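Putative superoxide reductase (Thermotoga maritima, PDB 3QZB) probably reduces superoxide to hydrogen peroxide at a mononuclear iron centre, using electrons delivered by reduced rubredoxin. Local coordinates at residues I65-V70 and I122-C127; H29-E34 and W133-K138. All blocks are in the same frame, centred on the assembly; numbering follows the deposited sequence.

Contact 1: residues I65-V70 and I122-C127; sequences IRWIKV and IALSYC. With FE (Fe (III) ion), chain B.
Tyr126 lays its CB over the centre of the six-membered ring of Trp67, 3.4 Å from the ring centroid, in a close CH-pi contact. The phenol is slid past the indole, with planes 27° apart and little overlap. Lys69 NZ lies above the opposite face of Trp67, displaced toward the rim, and Leu124 CD2 meets Trp67 CH2 at 3.9 Å. Trp67 CG stands between its own backbone N and carbonyl carbon (chi1 55°), which swings the indole across the neighbouring strand. A broad, flat indole suits this place because it can pack on Tyr126 and Leu124 at once.

Two antiparallel strands of the immunoglobulin-like sandwich are joined here by backbone bonds: Lys69 N gives to Leu124 O at 2.8 Å, and Leu124 N returns one to Lys69 O. Between Ile65 and Trp67 the register slips by one residue in a beta bulge. Arg66 and Trp67 both face Tyr126, whose N bonds to Trp67 O and whose O receives Arg66 N at 2.9 Å. On the other face, Ile65 CD1 packs on Cys127 CB at 3.7 Å, an apolar neighbour for a metal ligand.

Arg66 runs alongside Tyr126, its CB at the edge of the phenol. A water 2.5 Å from Tyr126 OH also reaches Arg66 NH1, though weakly. The stronger partners are in other chains: Glu82 of the second subunit accepts from Trp67 NE1 with OE1 and meets Tyr126 OH through its backbone N, while in the third subunit Glu93 forms a salt bridge to Arg66 NH2 and Asn89 O bonds Arg66 NH1. The chemistry thus divides by face, the N-H of Trp67 and hydroxyl of Tyr126 meeting the second subunit on one, Cys127 SG binding iron at 2.3 Å on the other, as expected for a superoxide reductase centre.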
loop_
_atom_site.group_PDB
_atom_site.type_symbol
_atom_site.label_atom_id
_atom_site.label_comp_id
_atom_site.label_asym_id
_atom_site.label_seq_id
_atom_site.Cartn_x
_atom_site.Cartn_y
_atom_site.Cartn_z
ATOM N N ILE A 65 13.984 3.086 5.778
ATOM C CA ILE A 65 12.573 3.379 6.123
ATOM C C ILE A 65 11.667 2.990 4.977
ATOM O O ILE A 65 11.854 3.370 3.842
ATOM C CB ILE A 65 12.428 4.877 6.429
ATOM C CG1 ILE A 65 13.395 5.341 7.533
ATOM C CG2 ILE A 65 10.952 5.213 6.748
ATOM C CD1 ILE A 65 13.259 4.576 8.821
ATOM N N ARG A 66 10.681 2.159 5.284
ATOM C CA ARG A 66 9.743 1.627 4.306
ATOM C C ARG A 66 8.572 2.572 3.989
ATOM O O ARG A 66 8.148 2.633 2.842
ATOM C CB ARG A 66 9.157 0.326 4.859
ATOM C CG ARG A 66 10.133 -0.849 4.955
ATOM C CD ARG A 66 10.309 -1.524 3.636
ATOM N NE ARG A 66 11.109 -2.743 3.684
ATOM C CZ ARG A 66 10.685 -3.893 4.145
ATOM N NH1 ARG A 66 9.462 -4.043 4.603
ATOM N NH2 ARG A 66 11.497 -4.960 4.139
ATOM N N TRP A 67 8.031 3.222 5.006
ATOM C CA TRP A 67 6.816 4.037 4.839
ATOM C C TRP A 67 6.606 4.968 5.976
ATOM O O TRP A 67 7.105 4.793 7.077
ATOM C CB TRP A 67 5.589 3.146 4.530
ATOM C CG TRP A 67 5.260 2.027 5.486
ATOM C CD1 TRP A 67 5.456 0.701 5.237
ATOM C CD2 TRP A 67 4.707 2.077 6.838
ATOM N NE1 TRP A 67 4.985 -0.069 6.248
ATOM C CE2 TRP A 67 4.520 0.737 7.257
ATOM C CE3 TRP A 67 4.329 3.088 7.713
ATOM C CZ2 TRP A 67 3.965 0.403 8.490
ATOM C CZ3 TRP A 67 3.789 2.761 8.927
ATOM C CH2 TRP A 67 3.599 1.432 9.301
ATOM N N ILE A 68 5.743 5.961 5.681
ATOM C CA ILE A 68 5.078 6.827 6.641
ATOM C C ILE A 68 3.581 6.708 6.335
ATOM O O ILE A 68 3.208 6.703 5.148
ATOM C CB ILE A 68 5.529 8.273 6.455
ATOM C CG1 ILE A 68 6.956 8.474 6.973
ATOM C CG2 ILE A 68 4.538 9.263 7.129
ATOM C CD1 ILE A 68 7.630 9.716 6.414
ATOM N N LYS A 69 2.748 6.608 7.366
ATOM C CA LYS A 69 1.321 6.828 7.188
ATOM C C LYS A 69 0.891 7.896 8.112
ATOM O O LYS A 69 1.515 8.168 9.142
ATOM C CB LYS A 69 0.496 5.532 7.219
ATOM C CG LYS A 69 0.475 4.810 8.522
ATOM C CD LYS A 69 -0.484 3.616 8.520
ATOM C CE LYS A 69 -0.327 2.603 7.401
ATOM N NZ LYS A 69 1.068 2.052 7.233
ATOM N N VAL A 70 -0.213 8.568 7.752
ATOM C CA VAL A 70 -0.746 9.677 8.516
ATOM C C VAL A 70 -2.207 9.360 8.830
ATOM O O VAL A 70 -2.941 8.888 7.982
ATOM C CB VAL A 70 -0.633 10.969 7.751
ATOM C CG1 VAL A 70 -1.340 12.161 8.475
ATOM C CG2 VAL A 70 0.855 11.319 7.465
ATOM N N ILE A 122 -1.554 12.352 13.394
ATOM C CA ILE A 122 -0.695 11.293 13.916
ATOM C C ILE A 122 0.123 10.725 12.757
ATOM O O ILE A 122 -0.425 10.343 11.730
ATOM C CB ILE A 122 -1.492 10.188 14.616
ATOM C CG1 ILE A 122 -2.389 10.723 15.760
ATOM C CG2 ILE A 122 -0.529 9.137 15.175
ATOM C CD1 ILE A 122 -3.358 9.669 16.292
ATOM N N ALA A 123 1.442 10.724 12.911
ATOM C CA ALA A 123 2.345 10.116 11.940
ATOM C C ALA A 123 2.873 8.793 12.532
ATOM O O ALA A 123 3.258 8.741 13.711
ATOM C CB ALA A 123 3.519 11.046 11.643
ATOM N N LEU A 124 2.862 7.774 11.683
ATOM C CA LEU A 124 3.409 6.449 12.030
ATOM C C LEU A 124 4.393 6.092 10.936
ATOM O O LEU A 124 4.086 6.159 9.748
ATOM C CB LEU A 124 2.291 5.439 12.072
ATOM C CG LEU A 124 2.646 4.004 12.528
ATOM C CD1 LEU A 124 2.958 3.938 13.956
ATOM C CD2 LEU A 124 1.524 3.036 12.144
ATOM N N SER A 125 5.605 5.669 11.323
ATOM C CA SER A 125 6.594 5.258 10.335
ATOM C C SER A 125 7.180 3.907 10.677
ATOM O O SER A 125 7.112 3.478 11.853
ATOM C CB SER A 125 7.688 6.314 10.196
ATOM O OG SER A 125 8.331 6.533 11.414
ATOM N N TYR A 126 7.758 3.254 9.693
ATOM C CA TYR A 126 8.237 1.888 9.819
ATOM C C TYR A 126 9.602 1.765 9.156
ATOM O O TYR A 126 9.761 2.059 7.984
ATOM C CB TYR A 126 7.236 0.922 9.135
ATOM C CG TYR A 126 7.657 -0.522 9.218
ATOM C CD1 TYR A 126 7.780 -1.175 10.434
ATOM C CD2 TYR A 126 7.972 -1.207 8.090
ATOM C CE1 TYR A 126 8.246 -2.484 10.488
ATOM C CE2 TYR A 126 8.435 -2.530 8.122
ATOM C CZ TYR A 126 8.577 -3.136 9.332
ATOM O OH TYR A 126 9.085 -4.433 9.429
ATOM N N CYS A 127 10.566 1.271 9.954
ATOM C CA CYS A 127 11.900 0.882 9.494
ATOM C C CYS A 127 11.907 -0.608 9.293
ATOM O O CYS A 127 11.271 -1.359 10.023
ATOM C CB CYS A 127 12.911 1.310 10.555
ATOM S SG CYS A 127 14.588 0.720 10.108
HETATM FE FE FE B . 16.264 1.937 11.181
HETATM O O HOH W 1 9.008 -5.793 7.351
#

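Contact 2: residues H29-E34 and W133-K138; sequences HVPVIE and WESSQK. With FE (Fe (III) ion), chain B.
His29 and Trp133 form the tight end of this contact. Their rings make an offset stack, planes 12° apart, while His29 CB sits over the centre of the indole, 3.3 Å from the centroid of the Trp133 five-membered ring. Trp133 NE1 hydrogen-bonds to His130 O, and Pro31 CD packs on Trp133 CB at 3.8 Å; Pro31 also touches Ser125 and Val51, a compact ring where the two sheets meet. With alanine at Trp133, the stacked face of His29 would probably lose its support and His130 O its N-H partner, leaving iron and Glu27 to steady the imidazole.

Farther along, the strands drift apart and polar groups take over. Small Ser135 sets its OG between its two backbone branches (chi1 73°), turned to Pro31 O in a short 2.6 Å hydrogen bond, and a water joins the same OG to Ile33 N. Ile33 CD1 rests on Ser135 OG at 3.5 Å; beyond it a water accepts from Gln137 NE2 at 3.0 Å, its link to Ile33 O weak and doubtful. The chemistry therefore grades from buried aromatic packing at His29, whose NE2 binds iron at 2.2 Å and whose ND1 is held by Glu27, to hydration.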
loop_
_atom_site.group_PDB
_atom_site.type_symbol
_atom_site.label_atom_id
_atom_site.label_comp_id
_atom_site.label_asym_id
_atom_site.label_seq_id
_atom_site.Cartn_x
_atom_site.Cartn_y
_atom_site.Cartn_z
ATOM N N HIS A 29 14.807 7.821 14.139
ATOM C CA HIS A 29 13.626 7.182 13.628
ATOM C C HIS A 29 12.334 7.972 13.800
ATOM O O HIS A 29 11.318 7.580 13.217
ATOM C CB HIS A 29 13.446 5.817 14.278
ATOM C CG HIS A 29 14.415 4.788 13.833
ATOM N ND1 HIS A 29 15.547 4.444 14.548
ATOM C CD2 HIS A 29 14.443 4.072 12.697
ATOM C CE1 HIS A 29 16.182 3.506 13.848
ATOM N NE2 HIS A 29 15.553 3.288 12.707
ATOM N N VAL A 30 12.337 9.052 14.551
ATOM C CA VAL A 30 11.077 9.736 14.854
ATOM C C VAL A 30 10.541 10.405 13.574
ATOM O O VAL A 30 11.247 11.200 12.923
ATOM C CB VAL A 30 11.269 10.786 15.946
ATOM C CG1 VAL A 30 9.961 11.560 16.129
ATOM C CG2 VAL A 30 11.778 10.122 17.254
ATOM N N PRO A 31 9.260 10.160 13.220
ATOM C CA PRO A 31 8.684 10.884 12.058
ATOM C C PRO A 31 8.294 12.282 12.522
ATOM O O PRO A 31 7.548 12.416 13.491
ATOM C CB PRO A 31 7.503 10.009 11.666
ATOM C CG PRO A 31 7.050 9.378 12.936
ATOM C CD PRO A 31 8.337 9.146 13.753
ATOM N N VAL A 32 8.813 13.298 11.862
ATOM C CA VAL A 32 8.609 14.671 12.253
ATOM C C VAL A 32 7.564 15.340 11.351
ATOM O O VAL A 32 7.713 15.331 10.132
ATOM C CB VAL A 32 9.906 15.479 12.231
ATOM C CG1 VAL A 32 9.628 16.949 12.612
ATOM C CG2 VAL A 32 10.938 14.831 13.189
ATOM N N ILE A 33 6.490 15.827 11.971
ATOM C CA ILE A 33 5.374 16.479 11.280
ATOM C C ILE A 33 5.644 17.979 11.151
ATOM O O ILE A 33 6.012 18.623 12.153
ATOM C CB ILE A 33 4.085 16.298 12.089
ATOM C CG1 ILE A 33 3.682 14.813 12.177
ATOM C CG2 ILE A 33 2.923 17.086 11.402
ATOM C CD1 ILE A 33 2.721 14.504 13.313
ATOM N N GLU A 34 5.446 18.517 9.960
ATOM C CA GLU A 34 5.385 19.966 9.740
ATOM C C GLU A 34 4.011 20.273 9.154
ATOM O O GLU A 34 3.679 19.819 8.072
ATOM C CB GLU A 34 6.454 20.391 8.783
ATOM C CG GLU A 34 7.844 20.159 9.324
ATOM C CD GLU A 34 8.908 20.446 8.280
ATOM O OE1 GLU A 34 9.210 21.644 8.042
ATOM O OE2 GLU A 34 9.457 19.512 7.682
ATOM N N TRP A 133 7.339 3.694 14.809
ATOM C CA TRP A 133 7.593 4.953 15.481
ATOM C C TRP A 133 6.442 5.890 15.196
ATOM O O TRP A 133 5.866 5.865 14.109
ATOM C CB TRP A 133 8.904 5.572 14.910
ATOM C CG TRP A 133 10.066 4.673 15.137
ATOM C CD1 TRP A 133 10.392 3.559 14.403
ATOM C CD2 TRP A 133 10.977 4.694 16.235
ATOM N NE1 TRP A 133 11.474 2.932 14.967
ATOM C CE2 TRP A 133 11.815 3.582 16.112
ATOM C CE3 TRP A 133 11.135 5.544 17.333
ATOM C CZ2 TRP A 133 12.874 3.337 17.013
ATOM C CZ3 TRP A 133 12.156 5.303 18.222
ATOM C CH2 TRP A 133 12.993 4.196 18.088
ATOM N N GLU A 134 6.142 6.773 16.151
ATOM C CA GLU A 134 5.033 7.728 15.985
ATOM C C GLU A 134 5.329 9.097 16.531
ATOM O O GLU A 134 6.233 9.280 17.379
ATOM C CB GLU A 134 3.731 7.197 16.605
ATOM C CG GLU A 134 3.715 7.131 18.080
ATOM C CD GLU A 134 2.360 6.692 18.604
ATOM O OE1 GLU A 134 1.313 7.150 18.132
ATOM O OE2 GLU A 134 2.342 5.968 19.589
ATOM N N SER A 135 4.540 10.045 16.086
ATOM C CA SER A 135 4.466 11.378 16.674
ATOM C C SER A 135 3.079 11.951 16.364
ATOM O O SER A 135 2.368 11.450 15.516
ATOM C CB SER A 135 5.555 12.284 16.141
ATOM O OG SER A 135 5.327 12.672 14.839
ATOM N N SER A 136 2.723 13.057 17.025
ATOM C CA SER A 136 1.442 13.679 16.798
ATOM C C SER A 136 1.463 15.161 17.071
ATOM O O SER A 136 2.361 15.645 17.748
ATOM C CB SER A 136 0.355 13.019 17.638
ATOM O OG SER A 136 0.499 13.278 19.011
ATOM N N GLN A 137 0.505 15.863 16.471
ATOM C CA GLN A 137 0.426 17.332 16.548
ATOM C C GLN A 137 -1.044 17.727 16.403
ATOM O O GLN A 137 -1.705 17.300 15.474
ATOM C CB GLN A 137 1.252 17.970 15.357
ATOM C CG GLN A 137 1.425 19.367 15.326
ATOM C CD GLN A 137 2.500 19.659 14.438
ATOM O OE1 GLN A 137 3.629 19.123 14.602
ATOM N NE2 GLN A 137 2.221 20.474 13.502
ATOM N N LYS A 138 -1.500 18.635 17.270
ATOM C CA LYS A 138 -2.825 19.215 17.129
ATOM C C LYS A 138 -2.905 20.155 15.927
ATOM O O LYS A 138 -1.928 20.840 15.620
ATOM C CB LYS A 138 -3.140 20.015 18.372
ATOM C CG LYS A 138 -4.588 20.374 18.609
ATOM C CD LYS A 138 -5.349 19.119 19.136
ATOM C CE LYS A 138 -6.863 19.335 19.294
ATOM N NZ LYS A 138 -7.505 19.885 18.029
HETATM FE FE FE B . 16.264 1.937 11.181
HETATM O O HOH W 2 6.195 15.414 14.888
HETATM O O HOH W 3 6.005 20.281 14.017
HETATM O O HOH W 4 4.784 21.697 12.545
#

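Overall arrangement
Contacts 1 and 2 have centres about 9 Å apart and meet along neighbouring strands of one sheet: Ser125 N lies 2.8 Å from Trp133 O, and Ala123 N 2.9 Å from Ser135 O, both probable hydrogen bonds. Contact 1 pairs strands within that sheet, whereas contact 2 reaches from it to strand 31-34 of the other. Pro31 CG, packed 3.5 Å from Ser125 OG, touches contact 1 directly. Both converge on the iron, contact 1 supplying Cys127 and contact 2 His29; His57, His63 and His130 complete the five ligands. Both also border the second subunit, and strand 119-127 carries both the iron ligand Cys127 and, through Leu124 and Tyr126, contacts to that subunit.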